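Local coordinates for putative restriction endonuclease domain-containing protein (Anabaena variabilis, PDB 3OT2) that is of unknown function but is probably a nuclease of the PD-(D/E)XK restriction-endonuclease-like superfamily, at residues Q34-Q39 against P115-T120; A44-C49 against A65-R70; I90-E93 against E97-N100; K124-C129 against F148-Q153. All blocks are in the same frame, centred on the assembly; numbering follows the deposited sequence.

Contact 1: Q34-Q39 against P115-T120; sequences QKPMPQ and PDQSQT. With EDO (1,2-ethanediol), chain K.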
loop_
_atom_site.group_PDB
_atom_site.type_symbol
_atom_site.label_atom_id
_atom_site.label_comp_id
_atom_site.label_asym_id
_atom_site.label_seq_id
_atom_site.Cartn_x
_atom_site.Cartn_y
_atom_site.Cartn_z
ATOM N N GLN A 34 -18.410 7.217 0.546
ATOM C CA GLN A 34 -18.680 7.406 1.964
ATOM C C GLN A 34 -17.651 6.643 2.779
ATOM O O GLN A 34 -17.298 5.520 2.415
ATOM C CB GLN A 34 -20.091 6.945 2.280
ATOM C CG GLN A 34 -20.619 7.496 3.592
ATOM C CD GLN A 34 -22.080 7.200 3.825
ATOM O OE1 GLN A 34 -22.725 6.433 3.098
ATOM N NE2 GLN A 34 -22.627 7.818 4.854
ATOM N N LYS A 35 -17.158 7.256 3.873
ATOM C CA LYS A 35 -16.166 6.648 4.768
ATOM C C LYS A 35 -16.770 5.432 5.504
ATOM O O LYS A 35 -17.993 5.338 5.571
ATOM C CB LYS A 35 -15.655 7.688 5.794
ATOM C CG LYS A 35 -14.581 8.618 5.258
ATOM C CD LYS A 35 -14.012 9.514 6.365
ATOM C CE LYS A 35 -13.170 8.741 7.366
ATOM N NZ LYS A 35 -12.380 9.642 8.236
ATOM N N PRO A 36 -15.961 4.488 6.061
ATOM C CA PRO A 36 -16.573 3.344 6.759
ATOM C C PRO A 36 -17.232 3.754 8.075
ATOM O O PRO A 36 -16.944 4.816 8.637
ATOM C CB PRO A 36 -15.392 2.380 6.993
ATOM C CG PRO A 36 -14.207 3.154 6.845
ATOM C CD PRO A 36 -14.483 4.381 6.055
HETATM N N MSE A 37 -18.145 2.910 8.552
HETATM C CA MSE A 37 -18.847 3.129 9.810
HETATM C C MSE A 37 -17.840 3.046 10.972
HETATM O O MSE A 37 -16.886 2.260 10.882
HETATM C CB MSE A 37 -19.969 2.085 9.964
HETATM C CG MSE A 37 -21.110 2.274 8.967
HETATM SE SE MSE A 37 -22.247 3.773 9.502
HETATM C CE MSE A 37 -23.024 2.984 11.088
ATOM N N PRO A 38 -17.979 3.881 12.035
ATOM C CA PRO A 38 -17.066 3.758 13.182
ATOM C C PRO A 38 -17.097 2.347 13.795
ATOM O O PRO A 38 -18.132 1.696 13.807
ATOM C CB PRO A 38 -17.607 4.798 14.177
ATOM C CG PRO A 38 -18.370 5.767 13.326
ATOM C CD PRO A 38 -19.022 4.892 12.300
ATOM N N GLN A 39 -15.943 1.869 14.236
ATOM C CA GLN A 39 -15.753 0.547 14.831
ATOM C C GLN A 39 -14.941 0.766 16.106
ATOM O O GLN A 39 -14.180 1.727 16.163
ATOM C CB GLN A 39 -15.038 -0.375 13.799
ATOM C CG GLN A 39 -14.628 -1.770 14.291
ATOM C CD GLN A 39 -13.151 -2.109 14.102
ATOM O OE1 GLN A 39 -12.279 -1.223 13.953
ATOM N NE2 GLN A 39 -12.839 -3.419 14.123
ATOM N N PRO A 115 -12.417 -2.875 9.313
ATOM C CA PRO A 115 -12.856 -3.934 8.376
ATOM C C PRO A 115 -13.508 -3.485 7.051
ATOM O O PRO A 115 -13.258 -4.128 6.028
ATOM C CB PRO A 115 -13.869 -4.724 9.201
ATOM C CG PRO A 115 -13.425 -4.551 10.609
ATOM C CD PRO A 115 -12.819 -3.186 10.703
ATOM N N ASP A 116 -14.343 -2.424 7.050
ATOM C CA ASP A 116 -15.051 -2.036 5.829
ATOM C C ASP A 116 -14.303 -0.989 4.980
ATOM O O ASP A 116 -14.791 -0.604 3.920
ATOM C CB ASP A 116 -16.449 -1.525 6.205
ATOM C CG ASP A 116 -17.328 -2.601 6.833
ATOM O OD1 ASP A 116 -17.245 -3.777 6.390
ATOM O OD2 ASP A 116 -18.092 -2.270 7.773
ATOM N N GLN A 117 -13.113 -0.560 5.421
ATOM C CA GLN A 117 -12.317 0.436 4.726
ATOM C C GLN A 117 -11.634 -0.165 3.496
ATOM O O GLN A 117 -11.233 -1.329 3.511
ATOM C CB GLN A 117 -11.267 1.044 5.702
ATOM C CG GLN A 117 -10.449 2.249 5.184
ATOM C CD GLN A 117 -11.279 3.419 4.671
ATOM O OE1 GLN A 117 -12.043 3.292 3.723
ATOM N NE2 GLN A 117 -11.045 4.624 5.180
ATOM N N SER A 118 -11.514 0.623 2.422
ATOM C CA SER A 118 -10.771 0.203 1.233
ATOM C C SER A 118 -9.325 0.648 1.427
ATOM O O SER A 118 -9.057 1.847 1.430
ATOM C CB SER A 118 -11.367 0.799 -0.042
ATOM O OG SER A 118 -10.448 0.665 -1.119
ATOM N N GLN A 119 -8.398 -0.309 1.635
ATOM C CA GLN A 119 -6.972 -0.021 1.789
ATOM C C GLN A 119 -6.409 0.628 0.498
ATOM O O GLN A 119 -5.539 1.488 0.578
ATOM C CB GLN A 119 -6.210 -1.299 2.142
ATOM C CG GLN A 119 -4.731 -1.046 2.465
ATOM C CD GLN A 119 -4.075 -2.191 3.189
ATOM O OE1 GLN A 119 -4.737 -3.117 3.651
ATOM N NE2 GLN A 119 -2.769 -2.124 3.347
ATOM N N THR A 120 -6.930 0.238 -0.689
ATOM C CA THR A 120 -6.493 0.836 -1.958
ATOM C C THR A 120 -6.878 2.323 -1.961
ATOM O O THR A 120 -6.020 3.144 -2.225
ATOM C CB THR A 120 -7.067 0.052 -3.124
ATOM O OG1 THR A 120 -6.346 -1.177 -3.194
ATOM C CG2 THR A 120 -6.960 0.785 -4.470
HETATM C C1 EDO K . -0.384 -0.336 0.923
HETATM O O1 EDO K . -1.604 -0.213 1.647
HETATM C C2 EDO K . -0.687 -0.414 -0.577
HETATM O O2 EDO K . -1.372 -1.630 -0.883
HETATM O O HOH W 1 -17.153 -0.035 9.712
HETATM O O HOH W 2 -19.026 0.610 7.026
#

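Contact 2: A44-C49 against A65-R70; sequences AIQSEC and AFLELR. With EDO (1,2-ethanediol), chain I.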
loop_
_atom_site.group_PDB
_atom_site.type_symbol
_atom_site.label_atom_id
_atom_site.label_comp_id
_atom_site.label_asym_id
_atom_site.label_seq_id
_atom_site.Cartn_x
_atom_site.Cartn_y
_atom_site.Cartn_z
ATOM N N ALA A 44 -10.629 3.503 19.214
ATOM C CA ALA A 44 -9.679 3.441 20.323
ATOM C C ALA A 44 -8.312 4.004 19.900
ATOM O O ALA A 44 -7.749 4.845 20.608
ATOM C CB ALA A 44 -9.550 2.011 20.830
ATOM N N ILE A 45 -7.803 3.568 18.736
ATOM C CA ILE A 45 -6.527 4.036 18.186
ATOM C C ILE A 45 -6.648 5.497 17.755
ATOM O O ILE A 45 -5.756 6.285 18.055
ATOM C CB ILE A 45 -6.060 3.114 17.032
ATOM C CG1 ILE A 45 -5.572 1.755 17.638
ATOM C CG2 ILE A 45 -4.943 3.812 16.188
ATOM C CD1 ILE A 45 -5.164 0.694 16.638
ATOM N N GLN A 46 -7.750 5.861 17.072
ATOM C CA GLN A 46 -7.954 7.215 16.577
ATOM C C GLN A 46 -7.969 8.266 17.705
ATOM O O GLN A 46 -7.260 9.261 17.574
ATOM C CB GLN A 46 -9.249 7.301 15.784
ATOM C CG GLN A 46 -9.398 8.587 14.986
ATOM C CD GLN A 46 -10.730 8.655 14.295
ATOM O OE1 GLN A 46 -11.689 7.982 14.673
ATOM N NE2 GLN A 46 -10.839 9.507 13.288
ATOM N N SER A 47 -8.777 8.046 18.780
ATOM C CA SER A 47 -8.897 9.003 19.883
ATOM C C SER A 47 -7.584 9.142 20.649
ATOM O O SER A 47 -7.181 10.266 20.968
ATOM C CB SER A 47 -10.031 8.609 20.829
ATOM O OG SER A 47 -11.284 8.747 20.178
ATOM N N GLU A 48 -6.912 8.022 20.933
ATOM C CA GLU A 48 -5.651 8.048 21.667
ATOM C C GLU A 48 -4.527 8.666 20.847
ATOM O O GLU A 48 -3.660 9.345 21.397
ATOM C CB GLU A 48 -5.262 6.636 22.106
ATOM C CG GLU A 48 -4.183 6.619 23.175
ATOM C CD GLU A 48 -4.444 7.389 24.454
ATOM O OE1 GLU A 48 -5.622 7.502 24.865
ATOM O OE2 GLU A 48 -3.456 7.869 25.053
ATOM N N CYS A 49 -4.532 8.419 19.540
ATOM C CA CYS A 49 -3.524 8.951 18.637
ATOM C C CYS A 49 -3.576 10.479 18.577
ATOM O O CYS A 49 -2.520 11.108 18.632
ATOM C CB CYS A 49 -3.710 8.341 17.261
ATOM S SG CYS A 49 -2.241 8.386 16.244
ATOM N N ALA A 65 -3.420 18.467 15.884
ATOM C CA ALA A 65 -4.019 17.274 15.307
ATOM C C ALA A 65 -5.540 17.393 15.416
ATOM O O ALA A 65 -6.057 17.718 16.483
ATOM C CB ALA A 65 -3.526 16.028 16.028
ATOM N N PHE A 66 -6.242 17.147 14.309
ATOM C CA PHE A 66 -7.700 17.240 14.220
ATOM C C PHE A 66 -8.306 15.919 13.825
ATOM O O PHE A 66 -7.790 15.239 12.942
ATOM C CB PHE A 66 -8.120 18.293 13.174
ATOM C CG PHE A 66 -7.566 19.675 13.362
ATOM C CD1 PHE A 66 -8.227 20.599 14.158
ATOM C CD2 PHE A 66 -6.389 20.060 12.727
ATOM C CE1 PHE A 66 -7.713 21.874 14.324
ATOM C CE2 PHE A 66 -5.866 21.331 12.908
ATOM C CZ PHE A 66 -6.535 22.235 13.697
ATOM N N LEU A 67 -9.422 15.578 14.464
ATOM C CA LEU A 67 -10.210 14.393 14.170
ATOM C C LEU A 67 -11.162 14.674 13.051
ATOM O O LEU A 67 -11.910 15.654 13.137
ATOM C CB LEU A 67 -11.050 14.007 15.410
ATOM C CG LEU A 67 -10.410 13.112 16.443
ATOM C CD1 LEU A 67 -11.192 13.132 17.726
ATOM C CD2 LEU A 67 -10.420 11.711 15.989
ATOM N N GLU A 68 -11.208 13.789 12.032
ATOM C CA GLU A 68 -12.221 13.850 10.978
ATOM C C GLU A 68 -12.428 15.273 10.379
ATOM O O GLU A 68 -13.567 15.727 10.230
ATOM C CB GLU A 68 -13.564 13.341 11.533
ATOM C CG GLU A 68 -13.544 11.937 12.121
ATOM C CD GLU A 68 -13.380 10.817 11.117
ATOM O OE1 GLU A 68 -13.775 11.016 9.950
ATOM O OE2 GLU A 68 -12.885 9.731 11.499
ATOM N N LEU A 69 -11.334 15.947 10.000
ATOM C CA LEU A 69 -11.399 17.275 9.407
ATOM C C LEU A 69 -11.374 17.158 7.877
ATOM O O LEU A 69 -10.555 16.412 7.331
ATOM C CB LEU A 69 -10.210 18.121 9.919
ATOM C CG LEU A 69 -10.007 19.505 9.316
ATOM C CD1 LEU A 69 -11.063 20.503 9.834
ATOM C CD2 LEU A 69 -8.606 20.012 9.599
ATOM N N ARG A 70 -12.274 17.885 7.184
ATOM C CA ARG A 70 -12.308 17.872 5.726
ATOM C C ARG A 70 -11.165 18.710 5.153
ATOM O O ARG A 70 -10.957 19.847 5.571
ATOM C CB ARG A 70 -13.668 18.354 5.200
ATOM C CG ARG A 70 -13.748 18.456 3.671
ATOM C CD ARG A 70 -15.178 18.647 3.153
ATOM N NE ARG A 70 -16.096 17.640 3.684
ATOM C CZ ARG A 70 -16.230 16.414 3.191
ATOM N NH1 ARG A 70 -15.535 16.038 2.121
ATOM N NH2 ARG A 70 -17.055 15.554 3.763
HETATM C C1 EDO I . -16.552 17.290 8.750
HETATM O O1 EDO I . -16.417 18.421 7.893
HETATM C C2 EDO I . -16.126 16.061 7.974
HETATM O O2 EDO I . -16.317 14.927 8.820
#

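Contact 3: I90-E93 against E97-N100; sequences IPRE and EIAN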
loop_
_atom_site.group_PDB
_atom_site.type_symbol
_atom_site.label_atom_id
_atom_site.label_comp_id
_atom_site.label_asym_id
_atom_site.label_seq_id
_atom_site.Cartn_x
_atom_site.Cartn_y
_atom_site.Cartn_z
ATOM N N ILE A 90 -2.312 26.552 9.738
ATOM C CA ILE A 90 -3.708 26.429 10.182
ATOM C C ILE A 90 -4.481 27.673 9.660
ATOM O O ILE A 90 -4.138 28.781 10.053
ATOM C CB ILE A 90 -3.837 26.246 11.727
ATOM C CG1 ILE A 90 -3.180 24.932 12.202
ATOM C CG2 ILE A 90 -5.325 26.303 12.172
ATOM C CD1 ILE A 90 -2.924 24.813 13.692
ATOM N N PRO A 91 -5.473 27.520 8.733
ATOM C CA PRO A 91 -6.222 28.704 8.259
ATOM C C PRO A 91 -7.044 29.320 9.396
ATOM O O PRO A 91 -7.695 28.608 10.160
ATOM C CB PRO A 91 -7.103 28.151 7.137
ATOM C CG PRO A 91 -7.257 26.714 7.438
ATOM C CD PRO A 91 -5.980 26.279 8.113
ATOM N N ARG A 92 -6.942 30.636 9.550
ATOM C CA ARG A 92 -7.617 31.368 10.617
ATOM C C ARG A 92 -8.418 32.525 10.084
ATOM O O ARG A 92 -8.037 33.148 9.078
ATOM C CB ARG A 92 -6.592 31.899 11.639
ATOM C CG ARG A 92 -5.843 30.785 12.350
ATOM C CD ARG A 92 -5.025 31.263 13.525
ATOM N NE ARG A 92 -4.332 30.123 14.105
ATOM C CZ ARG A 92 -4.787 29.386 15.114
ATOM N NH1 ARG A 92 -5.935 29.689 15.708
ATOM N NH2 ARG A 92 -4.090 28.355 15.551
ATOM N N GLU A 93 -9.518 32.841 10.788
ATOM C CA GLU A 93 -10.366 33.985 10.496
ATOM C C GLU A 93 -9.638 35.235 11.030
ATOM O O GLU A 93 -8.675 35.098 11.805
ATOM C CB GLU A 93 -11.770 33.806 11.150
ATOM C CG GLU A 93 -12.449 32.467 10.848
ATOM C CD GLU A 93 -13.756 32.178 11.566
ATOM O OE1 GLU A 93 -14.259 33.084 12.269
ATOM O OE2 GLU A 93 -14.288 31.052 11.417
ATOM N N GLU A 97 -9.550 32.858 15.260
ATOM C CA GLU A 97 -10.006 31.500 15.498
ATOM C C GLU A 97 -9.817 30.670 14.230
ATOM O O GLU A 97 -9.769 31.224 13.118
ATOM C CB GLU A 97 -11.451 31.457 15.964
ATOM C CG GLU A 97 -12.450 31.568 14.858
ATOM C CD GLU A 97 -13.819 31.414 15.484
ATOM O OE1 GLU A 97 -14.170 32.287 16.304
ATOM O OE2 GLU A 97 -14.495 30.386 15.249
ATOM N N ILE A 98 -9.746 29.345 14.389
ATOM C CA ILE A 98 -9.548 28.444 13.254
ATOM C C ILE A 98 -10.765 28.533 12.321
ATOM O O ILE A 98 -11.897 28.619 12.789
ATOM C CB ILE A 98 -9.249 27.001 13.714
ATOM C CG1 ILE A 98 -7.949 26.970 14.584
ATOM C CG2 ILE A 98 -9.118 26.069 12.504
ATOM C CD1 ILE A 98 -7.574 25.614 15.258
ATOM N N ALA A 99 -10.488 28.593 11.012
ATOM C CA ALA A 99 -11.453 28.643 9.926
ATOM C C ALA A 99 -12.262 27.348 9.853
ATOM O O ALA A 99 -11.783 26.295 10.290
ATOM C CB ALA A 99 -10.715 28.851 8.609
ATOM N N ASN A 100 -13.472 27.412 9.277
ATOM C CA ASN A 100 -14.301 26.216 9.122
ATOM C C ASN A 100 -13.852 25.362 7.918
ATOM O O ASN A 100 -14.101 24.161 7.896
ATOM C CB ASN A 100 -15.778 26.600 8.967
ATOM C CG ASN A 100 -16.306 27.484 10.075
ATOM O OD1 ASN A 100 -16.776 28.597 9.844
ATOM N ND2 ASN A 100 -16.193 27.035 11.300
#

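Contact 4: K124-C129 against F148-Q153; sequences KNILHC and FVYRPQ. With EDO (1,2-ethanediol), chain G.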
loop_
_atom_site.group_PDB
_atom_site.type_symbol
_atom_site.label_atom_id
_atom_site.label_comp_id
_atom_site.label_asym_id
_atom_site.label_seq_id
_atom_site.Cartn_x
_atom_site.Cartn_y
_atom_site.Cartn_z
ATOM N N LYS A 124 -4.293 5.588 -2.051
ATOM C CA LYS A 124 -4.432 6.652 -3.058
ATOM C C LYS A 124 -4.573 8.023 -2.372
ATOM O O LYS A 124 -3.967 8.988 -2.824
ATOM C CB LYS A 124 -5.651 6.423 -3.955
ATOM C CG LYS A 124 -5.557 5.251 -4.912
ATOM C CD LYS A 124 -6.852 5.191 -5.678
ATOM C CE LYS A 124 -6.915 3.991 -6.552
ATOM N NZ LYS A 124 -8.133 4.025 -7.403
ATOM N N ASN A 125 -5.395 8.109 -1.313
ATOM C CA ASN A 125 -5.605 9.363 -0.572
ATOM C C ASN A 125 -4.306 9.861 0.055
ATOM O O ASN A 125 -4.006 11.051 -0.047
ATOM C CB ASN A 125 -6.694 9.199 0.506
ATOM C CG ASN A 125 -8.095 9.186 -0.068
ATOM O OD1 ASN A 125 -8.335 9.557 -1.233
ATOM N ND2 ASN A 125 -9.058 8.773 0.738
ATOM N N ILE A 126 -3.511 8.958 0.645
ATOM C CA ILE A 126 -2.231 9.330 1.246
ATOM C C ILE A 126 -1.298 9.811 0.142
ATOM O O ILE A 126 -0.659 10.852 0.297
ATOM C CB ILE A 126 -1.605 8.184 2.090
ATOM C CG1 ILE A 126 -2.429 7.935 3.384
ATOM C CG2 ILE A 126 -0.138 8.509 2.442
ATOM C CD1 ILE A 126 -2.099 6.642 4.137
ATOM N N LEU A 127 -1.239 9.089 -0.988
ATOM C CA LEU A 127 -0.331 9.498 -2.060
ATOM C C LEU A 127 -0.752 10.844 -2.673
ATOM O O LEU A 127 0.123 11.623 -3.054
ATOM C CB LEU A 127 -0.186 8.396 -3.117
ATOM C CG LEU A 127 0.451 7.084 -2.603
ATOM C CD1 LEU A 127 0.254 5.965 -3.603
ATOM C CD2 LEU A 127 1.937 7.259 -2.242
ATOM N N HIS A 128 -2.067 11.139 -2.719
ATOM C CA HIS A 128 -2.603 12.422 -3.221
ATOM C C HIS A 128 -2.171 13.549 -2.257
ATOM O O HIS A 128 -1.774 14.615 -2.717
ATOM C CB HIS A 128 -4.140 12.361 -3.380
ATOM C CG HIS A 128 -4.760 13.640 -3.866
ATOM N ND1 HIS A 128 -4.721 13.990 -5.197
ATOM C CD2 HIS A 128 -5.418 14.603 -3.176
ATOM C CE1 HIS A 128 -5.331 15.162 -5.282
ATOM N NE2 HIS A 128 -5.773 15.569 -4.086
ATOM N N CYS A 129 -2.189 13.295 -0.928
ATOM C CA CYS A 129 -1.705 14.264 0.077
ATOM C C CYS A 129 -0.249 14.646 -0.189
ATOM O O CYS A 129 0.083 15.838 -0.213
ATOM C CB CYS A 129 -1.867 13.706 1.487
ATOM S SG CYS A 129 -3.569 13.661 2.061
ATOM N N PHE A 148 2.530 1.682 7.908
ATOM C CA PHE A 148 3.244 2.052 6.687
ATOM C C PHE A 148 3.497 3.531 6.770
ATOM O O PHE A 148 2.574 4.293 7.094
ATOM C CB PHE A 148 2.464 1.712 5.411
ATOM C CG PHE A 148 2.287 0.242 5.124
ATOM C CD1 PHE A 148 3.357 -0.534 4.707
ATOM C CD2 PHE A 148 1.046 -0.364 5.270
ATOM C CE1 PHE A 148 3.185 -1.897 4.410
ATOM C CE2 PHE A 148 0.871 -1.724 4.944
ATOM C CZ PHE A 148 1.944 -2.473 4.517
ATOM N N VAL A 149 4.735 3.942 6.524
ATOM C CA VAL A 149 5.151 5.348 6.569
ATOM C C VAL A 149 5.435 5.817 5.140
ATOM O O VAL A 149 6.259 5.228 4.433
ATOM C CB VAL A 149 6.357 5.557 7.518
ATOM C CG1 VAL A 149 6.950 6.963 7.357
ATOM C CG2 VAL A 149 5.951 5.315 8.974
ATOM N N TYR A 150 4.769 6.905 4.744
ATOM C CA TYR A 150 4.869 7.510 3.427
ATOM C C TYR A 150 5.514 8.903 3.498
ATOM O O TYR A 150 5.024 9.747 4.227
ATOM C CB TYR A 150 3.455 7.645 2.841
ATOM C CG TYR A 150 2.780 6.332 2.526
ATOM C CD1 TYR A 150 2.075 5.632 3.504
ATOM C CD2 TYR A 150 2.823 5.798 1.244
ATOM C CE1 TYR A 150 1.435 4.429 3.207
ATOM C CE2 TYR A 150 2.190 4.592 0.940
ATOM C CZ TYR A 150 1.510 3.906 1.927
ATOM O OH TYR A 150 0.901 2.721 1.606
ATOM N N ARG A 151 6.600 9.120 2.735
ATOM C CA ARG A 151 7.303 10.401 2.633
ATOM C C ARG A 151 7.404 10.774 1.160
ATOM O O ARG A 151 7.460 9.858 0.319
ATOM C CB ARG A 151 8.696 10.329 3.268
ATOM C CG ARG A 151 8.715 10.146 4.780
ATOM C CD ARG A 151 10.153 9.945 5.163
ATOM N NE ARG A 151 10.428 10.156 6.571
ATOM C CZ ARG A 151 10.887 9.226 7.408
ATOM N NH1 ARG A 151 11.054 7.971 6.996
ATOM N NH2 ARG A 151 11.181 9.541 8.662
ATOM N N PRO A 152 7.391 12.075 0.786
ATOM C CA PRO A 152 7.458 12.407 -0.648
ATOM C C PRO A 152 8.707 11.854 -1.319
ATOM O O PRO A 152 9.800 11.928 -0.761
ATOM C CB PRO A 152 7.471 13.945 -0.658
ATOM C CG PRO A 152 6.904 14.340 0.622
ATOM C CD PRO A 152 7.332 13.316 1.602
ATOM N N GLN A 153 8.513 11.243 -2.499
ATOM C CA GLN A 153 9.550 10.685 -3.365
ATOM C C GLN A 153 10.396 9.601 -2.662
ATOM O O GLN A 153 11.525 9.346 -3.064
ATOM C CB GLN A 153 10.464 11.803 -3.926
ATOM C CG GLN A 153 9.857 12.600 -5.077
ATOM C CD GLN A 153 8.892 13.648 -4.594
ATOM O OE1 GLN A 153 9.262 14.606 -3.898
ATOM N NE2 GLN A 153 7.627 13.476 -4.939
HETATM C C1 EDO G . -10.907 4.876 -4.851
HETATM O O1 EDO G . -10.105 3.777 -5.317
HETATM C C2 EDO G . -10.850 6.006 -5.872
HETATM O O2 EDO G . -12.103 6.139 -6.570
#

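Contact 1: Q34-Q39 against P115-T120
With chi1 at -173°, Q117 sends CG off opposite its main-chain nitrogen, and a bend at chi2 (55°) then brings its amide up to the ring of P36; Q39, likewise anti at chi1 (174°), swings its own amide across P115. Two loops that each lead into a helix of the PD-(D/E)XK fold meet here: Q39 and S118 are N-cap residues, of helices 40-57 and 119-131. P36 CD lies almost equally far from Q117 OE1 (3.5 Å) and Q117 NE2 (3.6 Å), so it rests over the flat of the amide and not at one end of it. The rotation of that amide is set by its oxygen, since S118 N donates to Q117 OE1 at 3.0 Å, in the carbonyl plane and on a lone pair, and K121 NZ binds the same atom. At the other end, Q39 NE2 reaches P115 CD at 3.4 Å, with the two side chains nearly perpendicular, while Q39 OE1 accepts from H42 N. Direct contact is thus van der Waals packing of amides on prolines, and the polar links run through solvent: D116 OD2 accepts from two waters, one bound to M37 O at 2.6 Å and the other to M37 N at 2.9 Å.

Contact 2: A44-C49 against A65-R70
Q46 NE2 gives one hydrogen to E68 OE2 at 2.7 Å (160° at the hydrogen) and is also bound to D81 O, so that a single amide nitrogen ties helix 40-57 to two neighbouring parts of the chain. The bond leaves nearly within the amide plane of Q46 but reaches the carboxylate on its anti side, 29° out of plane; the two flat groups stand almost perpendicular. A fully stretched side chain makes this possible: Q46 has CG anti to its backbone N (chi1 -168°) and continues extended, spanning the gap from the helix to the loop that follows strand 63-67. E68 answers with a bent chain from a left-handed backbone position, just where the strand gives way to the loop. Its other oxygen, OE1, takes a salt bridge from K35 NZ, which fixes the carboxylate from a second direction. Alongside this polar link, L67 CD2 lies along the glutamine, 3.4 Å from Q46 CG, and reaches on to its amide. A leucine in place of Q46 would probably leave D81 O and E68 OE2 without this donor, letting the carboxylate turn about its remaining salt bridge. Further on, R70 lines the butanediol pocket, paired with E20. One carboxylate thus joins the helix through OE2 and K35 through OE1, with a directional bond linking helix, edge strand and loop.

Contact 3: I90-E93 against E97-N100
R92 and I98 form a single antiparallel beta bridge, their CA atoms 4.4 Å apart, although the two segments run 98° from each other end to end. The bridge is a non-hydrogen-bonded pair, flanked by two bonds: E93 N donates to E97 O at 2.8 Å, almost along the C=O axis, and A99 N donates to P91 O at 2.9 Å, nearly straight at the hydrogen but from above the carbonyl plane. R92 CA adds a CH...O contact to E97 O. I98 CG1 serves two partners, meeting I90 CG2 at 3.6 Å and lying over one face of the R92 guanidinium, where NH1 is held by G96 O. E97 sets CG between its backbone N and carbonyl carbon (chi1 81°) and then runs extended beside E93. The two carboxylates stack with planes only 10° apart and E93 OE2 3.9 Å from E97 OE2, an arrangement likely to raise the pKa of one of them. E93 OE1 also approaches E97 CG at 3.5 Å. An alanine at E93 would probably uncover E97 CG, leaving that side chain freer to turn. P91 CB and A99 CB complete the packing, 4.0 Å apart. R64 of strand 63-67 touches both isoleucines and F66 touches I98; the whole is a short hairpin-like turn with a single antiparallel bridge, within the long connection between strands 82-86 and 108-112.

Contact 4: K124-C129 against F148-Q153
Helix 119-131 passes over strand 146-150 with I126 and Y150 as the nearest backbone positions, their CA atoms 7.6 Å apart, a separation bridged by side chains alone. Within the helix the usual i to i+4 bonds persist, as between H128 N and K124 O at 2.9 Å. Y150 points toward the helix, and two aliphatic groups meet its ring obliquely, at neighbouring places. I126 CG2 sits at the root of the ring, 3.6 Å from Y150 CG and 3.7 Å from Y150 CB, the two side chains crossing at about a right angle. The branch is put there by the isoleucine rotamer: CG1 is anti to the carbonyl carbon (chi1 -69°), which leaves CG2 anti to the backbone N and facing Y150. L127, one residue on, brings CD2 to within 3.9 Å of Y150 CD2, further out along the ring. All three residues are buried, and the contact between them is purely apolar. K124 and H128 find their polar partners away from this interface. K124 NZ binds an ethanediol oxygen, O1, at 2.9 Å and forms a salt bridge with D160 of the second subunit, and H128 NE2 donates to F73 O while its ring stacks on H76. The helix links strands 108-112 and 136-141, which lie side by side and parallel, so it is the helical arm of a beta-alpha-beta crossover. L139 of strand 136-141 touches both I126 and Y150, T123 and L130 of the helix extend the cover on the tyrosine, and V158 of the second subunit packs on L127.

How the contacts relate
Contact 4 is buried, contact 2 only partly so, and contacts 1 and 3 lie at the surface; the chemistry follows. Contact 4 is apolar helix-on-sheet packing, contact 2 adds a directed amide-carboxylate bond where a second helix meets an edge strand, contact 1 relies on prolines and bridging waters, and contact 3 on backbone bonding. Contacts 2 and 4 address the same mixed sheet without touching. Contacts 1 and 4 share helix 119-131, and both reach the second subunit. Contact 1 is tied to contact 2 by the K35-E68 salt bridge, whereas contact 3, the outlying member, meets contact 2 through packing of F66 against I98.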